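Local coordinates for sortase B (Streptococcus pyogenes, PDB 3PSQ), which is a class B sortase involved in pilus assembly, probably acting as a cysteine transpeptidase that joins pilin subunits, at residues 33-38 with 53-58; 78-83 with 148-153; 138-143 with 192-197. One frame throughout, in Å; residues are numbered along the deposited sequence.

Contact 1 (33-38 with 53-58). With ZN (zinc ion), chain P.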
loop_
_atom_site.group_PDB
_atom_site.type_symbol
_atom_site.label_atom_id
_atom_site.label_comp_id
_atom_site.label_asym_id
_atom_site.label_seq_id
_atom_site.Cartn_x
_atom_site.Cartn_y
_atom_site.Cartn_z
ATOM N N ASN A 33 -10.130 -17.910 -3.305
ATOM C CA ASN A 33 -9.964 -16.942 -4.366
ATOM C C ASN A 33 -8.476 -16.845 -4.663
ATOM O O ASN A 33 -7.701 -16.255 -3.899
ATOM C CB ASN A 33 -10.559 -15.590 -3.898
ATOM C CG ASN A 33 -10.384 -14.447 -4.919
ATOM O OD1 ASN A 33 -10.006 -14.659 -6.067
ATOM N ND2 ASN A 33 -10.644 -13.238 -4.478
ATOM N N SER A 34 -8.080 -17.396 -5.803
ATOM C CA SER A 34 -6.678 -17.342 -6.225
ATOM C C SER A 34 -6.126 -15.914 -6.407
ATOM O O SER A 34 -4.893 -15.737 -6.484
ATOM C CB SER A 34 -6.475 -18.163 -7.491
ATOM O OG SER A 34 -7.184 -17.576 -8.581
ATOM N N ASP A 35 -7.005 -14.902 -6.465
ATOM C CA ASP A 35 -6.543 -13.493 -6.404
ATOM C C ASP A 35 -5.922 -13.095 -5.047
ATOM O O ASP A 35 -5.133 -12.153 -4.980
ATOM C CB ASP A 35 -7.696 -12.524 -6.686
ATOM C CG ASP A 35 -8.091 -12.456 -8.155
ATOM O OD1 ASP A 35 -7.559 -13.223 -8.973
ATOM O OD2 ASP A 35 -8.953 -11.613 -8.485
ATOM N N VAL A 36 -6.323 -13.769 -3.966
ATOM C CA VAL A 36 -5.755 -13.517 -2.634
ATOM C C VAL A 36 -4.245 -13.852 -2.647
ATOM O O VAL A 36 -3.864 -14.931 -3.079
ATOM C CB VAL A 36 -6.516 -14.291 -1.516
ATOM C CG1 VAL A 36 -5.839 -14.094 -0.146
ATOM C CG2 VAL A 36 -8.036 -13.851 -1.445
ATOM N N MET A 37 -3.387 -12.929 -2.210
ATOM C CA MET A 37 -1.939 -13.184 -2.369
ATOM C C MET A 37 -1.037 -12.646 -1.250
ATOM O O MET A 37 0.162 -12.831 -1.294
ATOM C CB MET A 37 -1.407 -12.702 -3.753
ATOM C CG MET A 37 -1.941 -11.379 -4.209
ATOM S SD MET A 37 -1.500 -9.958 -3.198
ATOM C CE MET A 37 0.329 -10.014 -3.228
ATOM N N ALA A 38 -1.598 -11.956 -0.276
ATOM C CA ALA A 38 -0.795 -11.486 0.852
ATOM C C ALA A 38 -1.652 -11.095 2.063
ATOM O O ALA A 38 -2.860 -10.962 1.961
ATOM C CB ALA A 38 0.091 -10.323 0.449
ATOM N N GLN A 53 -4.857 -9.353 -5.534
ATOM C CA GLN A 53 -4.459 -8.681 -6.749
ATOM C C GLN A 53 -5.450 -9.023 -7.842
ATOM O O GLN A 53 -5.703 -10.212 -8.111
ATOM C CB GLN A 53 -3.065 -9.094 -7.205
ATOM C CG GLN A 53 -2.667 -8.433 -8.543
ATOM C CD GLN A 53 -1.299 -8.888 -9.007
ATOM O OE1 GLN A 53 -1.118 -10.046 -9.369
ATOM N NE2 GLN A 53 -0.329 -7.977 -8.991
ATOM N N GLY A 54 -6.002 -7.990 -8.486
ATOM C CA GLY A 54 -6.918 -8.240 -9.602
ATOM C C GLY A 54 -6.215 -8.294 -10.945
ATOM O O GLY A 54 -4.997 -8.036 -11.021
ATOM N N GLU A 55 -6.979 -8.587 -12.004
ATOM C CA GLU A 55 -6.443 -8.623 -13.384
ATOM C C GLU A 55 -6.311 -7.221 -13.932
ATOM O O GLU A 55 -5.641 -7.009 -14.956
ATOM C CB GLU A 55 -7.303 -9.478 -14.299
ATOM C CG GLU A 55 -7.374 -10.986 -13.872
ATOM C CD GLU A 55 -8.363 -11.236 -12.723
ATOM O OE1 GLU A 55 -9.575 -11.257 -12.996
ATOM O OE2 GLU A 55 -7.934 -11.447 -11.554
ATOM N N ASN A 56 -6.934 -6.269 -13.231
ATOM C CA ASN A 56 -6.842 -4.845 -13.510
ATOM C C ASN A 56 -7.080 -4.115 -12.191
ATOM O O ASN A 56 -7.361 -4.762 -11.188
ATOM C CB ASN A 56 -7.893 -4.423 -14.562
ATOM C CG ASN A 56 -9.335 -4.727 -14.122
ATOM O OD1 ASN A 56 -9.825 -4.142 -13.179
ATOM N ND2 ASN A 56 -9.999 -5.669 -14.800
ATOM N N ASN A 57 -7.015 -2.783 -12.190
ATOM C CA ASN A 57 -7.145 -2.014 -10.965
ATOM C C ASN A 57 -8.550 -1.497 -10.672
ATOM O O ASN A 57 -8.738 -0.670 -9.783
ATOM C CB ASN A 57 -6.161 -0.857 -10.944
ATOM C CG ASN A 57 -4.711 -1.323 -10.815
ATOM O OD1 ASN A 57 -4.427 -2.434 -10.341
ATOM N ND2 ASN A 57 -3.782 -0.459 -11.221
ATOM N N LEU A 58 -9.538 -1.978 -11.416
ATOM C CA LEU A 58 -10.930 -1.568 -11.166
ATOM C C LEU A 58 -11.739 -2.730 -10.566
ATOM O O LEU A 58 -12.709 -2.498 -9.875
ATOM C CB LEU A 58 -11.590 -1.048 -12.466
ATOM C CG LEU A 58 -10.942 0.174 -13.185
ATOM C CD1 LEU A 58 -11.554 0.485 -14.526
ATOM C CD2 LEU A 58 -11.018 1.401 -12.386
HETATM ZN ZN ZN P . -9.654 -11.519 -10.373
HETATM O O HOH W 1 -10.707 -13.271 -10.395
#
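D35 and E55 meet at a zinc site beside the paired strands 36-41 and 48-53 of the sortase fold. The two side chains cross at about a right angle, and their carboxylate planes are turned 53° apart. D35 OD2 binds the zinc at 2.0 Å. E55 binds it unevenly with both oxygens, OE2 at 2.1 Å and OE1 at a longer 2.6 Å. The metal lets D35 OD2 and E55 OE2 lie 3.2 Å apart. E59 and a water complete the site. E55 reaches the ion from the loop because its chain bends at chi2 (80°). D35 OD2 also accepts a hydrogen bond from Y60, which should help to fix how the carboxylate is turned. The backbones join through Q53 N and D35 O at 2.9 Å. M37 CG, set between the backbone N and the carbonyl carbon (chi1 42°), packs on Q53 CB at 3.9 Å, and the two side chains cross obliquely. The Q53 side chain is extended and carries its amide to the carbonyls of D78 and N81. N33 makes an Asx turn before the strand: its OD1 takes the N-H of D35 at 3.0 Å, from above its carbonyl plane.

Contact 2 (78-83 with 148-153)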
loop_
_atom_site.group_PDB
_atom_site.type_symbol
_atom_site.label_atom_id
_atom_site.label_comp_id
_atom_site.label_asym_id
_atom_site.label_seq_id
_atom_site.Cartn_x
_atom_site.Cartn_y
_atom_site.Cartn_z
ATOM N N ASP A 78 -1.491 -3.449 -6.883
ATOM C CA ASP A 78 -1.542 -3.075 -8.286
ATOM C C ASP A 78 -1.379 -4.303 -9.223
ATOM O O ASP A 78 -0.448 -5.105 -9.016
ATOM C CB ASP A 78 -0.476 -2.007 -8.577
ATOM C CG ASP A 78 -0.581 -1.449 -9.983
ATOM O OD1 ASP A 78 -0.269 -2.155 -10.952
ATOM O OD2 ASP A 78 -0.995 -0.299 -10.135
ATOM N N TYR A 79 -2.248 -4.424 -10.245
ATOM C CA TYR A 79 -2.198 -5.529 -11.166
ATOM C C TYR A 79 -0.861 -5.703 -11.898
ATOM O O TYR A 79 -0.592 -6.792 -12.420
ATOM C CB TYR A 79 -3.343 -5.512 -12.189
ATOM C CG TYR A 79 -3.083 -4.679 -13.442
ATOM C CD1 TYR A 79 -2.630 -5.272 -14.647
ATOM C CD2 TYR A 79 -3.261 -3.295 -13.416
ATOM C CE1 TYR A 79 -2.403 -4.496 -15.779
ATOM C CE2 TYR A 79 -3.045 -2.519 -14.531
ATOM C CZ TYR A 79 -2.616 -3.116 -15.708
ATOM O OH TYR A 79 -2.399 -2.283 -16.778
ATOM N N ARG A 80 -0.043 -4.661 -11.940
ATOM C CA ARG A 80 1.210 -4.715 -12.697
ATOM C C ARG A 80 2.379 -5.182 -11.831
ATOM O O ARG A 80 3.462 -5.305 -12.326
ATOM C CB ARG A 80 1.567 -3.350 -13.285
ATOM C CG ARG A 80 0.655 -2.894 -14.411
ATOM C CD ARG A 80 0.707 -1.380 -14.582
ATOM N NE ARG A 80 0.150 -0.649 -13.452
ATOM C CZ ARG A 80 -0.214 0.637 -13.498
ATOM N NH1 ARG A 80 -0.085 1.336 -14.629
ATOM N NH2 ARG A 80 -0.704 1.247 -12.409
ATOM N N ASN A 81 2.158 -5.442 -10.545
ATOM C CA ASN A 81 3.235 -5.793 -9.641
ATOM C C ASN A 81 3.419 -7.283 -9.552
ATOM O O ASN A 81 2.480 -8.042 -9.765
ATOM C CB ASN A 81 2.946 -5.247 -8.237
ATOM C CG ASN A 81 3.416 -3.836 -8.047
ATOM O OD1 ASN A 81 2.646 -2.965 -7.599
ATOM N ND2 ASN A 81 4.690 -3.586 -8.348
ATOM N N LYS A 82 4.636 -7.710 -9.211
ATOM C CA LYS A 82 4.892 -9.123 -8.836
ATOM C C LYS A 82 4.343 -9.391 -7.442
ATOM O O LYS A 82 4.570 -8.575 -6.545
ATOM C CB LYS A 82 6.399 -9.408 -8.803
ATOM C CG LYS A 82 7.041 -9.565 -10.166
ATOM C CD LYS A 82 8.552 -9.573 -10.025
ATOM C CE LYS A 82 9.226 -9.666 -11.391
ATOM N NZ LYS A 82 8.806 -10.963 -11.998
ATOM N N VAL A 83 3.644 -10.516 -7.269
ATOM C CA VAL A 83 3.046 -10.872 -5.974
ATOM C C VAL A 83 4.092 -11.129 -4.888
ATOM O O VAL A 83 3.791 -11.118 -3.683
ATOM C CB VAL A 83 2.098 -12.086 -6.082
ATOM C CG1 VAL A 83 0.863 -11.725 -6.922
ATOM C CG2 VAL A 83 2.811 -13.324 -6.650
ATOM N N LEU A 148 3.653 8.263 -8.860
ATOM C CA LEU A 148 3.504 7.342 -7.741
ATOM C C LEU A 148 2.373 6.311 -7.877
ATOM O O LEU A 148 2.281 5.393 -7.056
ATOM C CB LEU A 148 3.385 8.126 -6.418
ATOM C CG LEU A 148 4.672 8.853 -6.026
ATOM C CD1 LEU A 148 4.469 9.687 -4.787
ATOM C CD2 LEU A 148 5.828 7.866 -5.836
ATOM N N PHE A 149 1.542 6.443 -8.909
ATOM C CA PHE A 149 0.459 5.465 -9.122
ATOM C C PHE A 149 0.744 4.549 -10.284
ATOM O O PHE A 149 -0.116 3.807 -10.727
ATOM C CB PHE A 149 -0.925 6.137 -9.210
ATOM C CG PHE A 149 -1.285 6.916 -7.960
ATOM C CD1 PHE A 149 -1.550 6.262 -6.778
ATOM C CD2 PHE A 149 -1.275 8.296 -7.957
ATOM C CE1 PHE A 149 -1.830 6.960 -5.633
ATOM C CE2 PHE A 149 -1.570 9.004 -6.803
ATOM C CZ PHE A 149 -1.840 8.331 -5.636
ATOM N N ASN A 150 1.992 4.556 -10.741
ATOM C CA ASN A 150 2.420 3.668 -11.801
ATOM C C ASN A 150 3.781 3.026 -11.455
ATOM O O ASN A 150 4.836 3.665 -11.571
ATOM C CB ASN A 150 2.479 4.417 -13.134
ATOM C CG ASN A 150 2.707 3.471 -14.329
ATOM O OD1 ASN A 150 3.340 2.441 -14.173
ATOM N ND2 ASN A 150 2.192 3.831 -15.517
ATOM N N PRO A 151 3.756 1.767 -11.005
ATOM C CA PRO A 151 4.976 1.048 -10.627
ATOM C C PRO A 151 5.962 0.883 -11.797
ATOM O O PRO A 151 7.159 0.734 -11.598
ATOM C CB PRO A 151 4.454 -0.322 -10.166
ATOM C CG PRO A 151 3.007 -0.065 -9.771
ATOM C CD PRO A 151 2.534 0.982 -10.744
ATOM N N ILE A 152 5.458 0.909 -13.021
ATOM C CA ILE A 152 6.363 0.811 -14.159
ATOM C C ILE A 152 7.146 2.111 -14.295
ATOM O O ILE A 152 8.366 2.078 -14.469
ATOM C CB ILE A 152 5.610 0.423 -15.428
ATOM C CG1 ILE A 152 5.123 -1.026 -15.300
ATOM C CG2 ILE A 152 6.496 0.594 -16.641
ATOM C CD1 ILE A 152 4.089 -1.436 -16.424
ATOM N N ASP A 153 6.453 3.248 -14.173
ATOM C CA ASP A 153 7.105 4.561 -14.268
ATOM C C ASP A 153 8.125 4.717 -13.161
ATOM O O ASP A 153 9.236 5.165 -13.399
ATOM C CB ASP A 153 6.108 5.735 -14.291
ATOM C CG ASP A 153 5.349 5.833 -15.616
ATOM O OD1 ASP A 153 5.826 5.286 -16.634
ATOM O OD2 ASP A 153 4.253 6.444 -15.655
HETATM O O HOH W 2 -1.423 3.998 -13.929
#
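One face of the R80 guanidinium is covered by P151 CD and N150 OD1, yet its straight hydrogen bonds go to D78 in its own turn. R80 grips D78 side-on. NE bonds OD1 at 2.9 Å and NH2 bonds OD2 at 2.8 Å, both within 2° of the guanidinium plane. The two bonds fix how this plane is turned. A bend at chi3 (-67°) folds the arginine back onto the aspartate. D78 OD1 also takes the backbone N-H of R80, and OD2 also accepts from N57 ND2.

P151 packs on both the salt bridge and the N81 amide: CD is 3.7 Å from R80 NH2, and CG is 3.6 Å from N81 OD1. The N81 amide has its polar partners elsewhere, in Y89, L91 and D87. N150 presents its amide to R80 with the planes 31° apart. Its ND2 is 3.5 Å from R80 NH1, but both are donors. I152 CD1 touches R80 CD. N150 OD1 is engaged by the backbone N-H groups of I152 and D153. The contact thus sets an Asx turn within a type I turn against the N-cap and first turn of helix 151-155.

Contact 3 (138-143 with 192-197). With ZN (zinc ion), chain L.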
loop_
_atom_site.group_PDB
_atom_site.type_symbol
_atom_site.label_atom_id
_atom_site.label_comp_id
_atom_site.label_asym_id
_atom_site.label_seq_id
_atom_site.Cartn_x
_atom_site.Cartn_y
_atom_site.Cartn_z
ATOM N N CYS A 138 5.018 10.112 4.638
ATOM C CA CYS A 138 3.588 10.267 4.435
ATOM C C CYS A 138 3.387 11.373 3.422
ATOM O O CYS A 138 3.820 12.507 3.645
ATOM C CB CYS A 138 2.932 10.684 5.745
ATOM S SG CYS A 138 1.141 10.743 5.661
ATOM N N ILE A 139 2.715 11.065 2.321
ATOM C CA ILE A 139 2.631 11.974 1.158
ATOM C C ILE A 139 1.211 12.504 0.916
ATOM O O ILE A 139 0.222 11.762 1.044
ATOM C CB ILE A 139 3.106 11.203 -0.102
ATOM C CG1 ILE A 139 4.579 10.785 0.043
ATOM C CG2 ILE A 139 2.812 11.955 -1.407
ATOM C CD1 ILE A 139 4.945 9.526 -0.717
ATOM N N GLN A 140 1.100 13.788 0.604
ATOM C CA GLN A 140 -0.165 14.311 0.121
ATOM C C GLN A 140 -0.007 14.689 -1.337
ATOM O O GLN A 140 0.828 15.514 -1.724
ATOM C CB GLN A 140 -0.699 15.500 0.917
ATOM C CG GLN A 140 -1.945 16.146 0.254
ATOM C CD GLN A 140 -3.284 15.525 0.688
ATOM O OE1 GLN A 140 -3.820 14.611 0.043
ATOM N NE2 GLN A 140 -3.832 16.037 1.793
ATOM N N THR A 141 -0.806 14.034 -2.159
ATOM C CA THR A 141 -0.713 14.268 -3.558
ATOM C C THR A 141 -2.140 14.194 -4.065
ATOM O O THR A 141 -3.078 14.271 -3.277
ATOM C CB THR A 141 0.255 13.247 -4.210
ATOM O OG1 THR A 141 0.408 13.587 -5.568
ATOM C CG2 THR A 141 -0.261 11.814 -4.122
ATOM N N ASP A 142 -2.321 14.099 -5.374
ATOM C CA ASP A 142 -3.679 13.935 -5.891
ATOM C C ASP A 142 -3.739 12.807 -6.924
ATOM O O ASP A 142 -2.700 12.185 -7.242
ATOM C CB ASP A 142 -4.205 15.252 -6.434
ATOM C CG ASP A 142 -3.421 15.736 -7.608
ATOM O OD1 ASP A 142 -2.929 14.915 -8.400
ATOM O OD2 ASP A 142 -3.312 16.962 -7.759
ATOM N N ALA A 143 -4.940 12.552 -7.438
ATOM C CA ALA A 143 -5.194 11.438 -8.350
ATOM C C ALA A 143 -4.297 11.500 -9.583
ATOM O O ALA A 143 -4.143 10.504 -10.284
ATOM C CB ALA A 143 -6.677 11.421 -8.773
ATOM N N ASP A 192 -10.631 12.541 0.972
ATOM C CA ASP A 192 -11.808 13.320 0.511
ATOM C C ASP A 192 -11.922 14.763 1.027
ATOM O O ASP A 192 -12.892 15.449 0.690
ATOM C CB ASP A 192 -13.131 12.608 0.825
ATOM C CG ASP A 192 -13.192 11.210 0.262
ATOM O OD1 ASP A 192 -12.879 10.999 -0.946
ATOM O OD2 ASP A 192 -13.549 10.308 1.050
ATOM N N MET A 193 -10.970 15.223 1.841
ATOM C CA MET A 193 -11.044 16.623 2.243
ATOM C C MET A 193 -10.323 17.570 1.295
ATOM O O MET A 193 -10.606 18.754 1.319
ATOM C CB MET A 193 -10.589 16.842 3.687
ATOM C CG MET A 193 -11.502 16.182 4.740
ATOM S SD MET A 193 -13.220 16.798 4.774
ATOM C CE MET A 193 -14.135 15.419 4.065
ATOM N N THR A 194 -9.433 17.066 0.436
ATOM C CA THR A 194 -8.735 17.943 -0.546
ATOM C C THR A 194 -9.027 17.545 -2.007
ATOM O O THR A 194 -9.524 16.445 -2.251
ATOM C CB THR A 194 -7.186 18.065 -0.285
ATOM O OG1 THR A 194 -6.583 16.766 -0.246
ATOM C CG2 THR A 194 -6.916 18.771 1.030
ATOM N N THR A 195 -8.716 18.437 -2.962
ATOM C CA THR A 195 -9.197 18.262 -4.352
ATOM C C THR A 195 -8.534 17.062 -5.025
ATOM O O THR A 195 -7.311 17.079 -5.244
ATOM C CB THR A 195 -9.032 19.558 -5.214
ATOM O OG1 THR A 195 -9.902 20.594 -4.707
ATOM C CG2 THR A 195 -9.393 19.307 -6.703
ATOM N N ASP A 196 -9.335 16.032 -5.347
ATOM C CA ASP A 196 -8.813 14.806 -5.978
ATOM C C ASP A 196 -7.718 14.189 -5.126
ATOM O O ASP A 196 -6.850 13.485 -5.630
ATOM C CB ASP A 196 -8.266 15.135 -7.368
ATOM C CG ASP A 196 -9.334 15.722 -8.262
ATOM O OD1 ASP A 196 -10.461 15.191 -8.277
ATOM O OD2 ASP A 196 -9.071 16.704 -8.954
ATOM N N GLY A 197 -7.792 14.465 -3.822
ATOM C CA GLY A 197 -6.677 14.267 -2.932
ATOM C C GLY A 197 -6.366 12.811 -2.755
ATOM O O GLY A 197 -7.299 11.981 -2.731
HETATM ZN ZN ZN L . -12.775 9.138 -1.534
HETATM O O HOH W 3 -12.741 9.820 -3.701
#
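D142 and G197 form an antiparallel non-hydrogen-bonded pair, their CA atoms 4.2 Å apart, where strand 130-142 ends and strand 197-205 begins. Next to the pair, A143 N donates to D196 O at 2.8 Å, a bent bond of 138° at the hydrogen. T194 to G197 make a type II turn that brings the chain into the strand. The T141 carbonyl O sits 3.6 Å from G197 CA.

The Q140 side chain meets that of T194, the two coming from opposite directions. Further along the strand, D142 CB lies 3.3 Å from D196 O and 4.2 Å from D196 CB. With chi1 at 64°, the D142 carboxylate turns away from D196, and its OD1 accepts from the backbone N of F144. The two acids stay apart, with D142 OD2 and D196 OD2 at 5.9 Å. D192, at the far end of the loop, binds a zinc ion through OD1, together with H96 and the predicted catalytic C190. One backbone hydrogen bond and van der Waals packing thus join the end of strand 130-142 to the loop that carries zinc-bound D192 and leads from C190 to R198, the predicted transition state stabiliser.

Contact 1 closes before contact 2 opens along the chain, whereas contacts 2 and 3 alternate their segments. Contacts 1 and 2 have centres about 13 Å apart and touch, with G54 and E55 packing on Y79. Contacts 2 and 3 have centres about 19 Å apart, and F149 packs on T141 and D142. Contacts 1 and 3 both reach the mixed sheet but do not touch; their centres are about 25 Å apart. Contact 2 thus lies between the others, linking the loop after strand 76-77 to the start of helix 151-155. Together they run from one zinc site to the zinc held by the predicted catalytic C190.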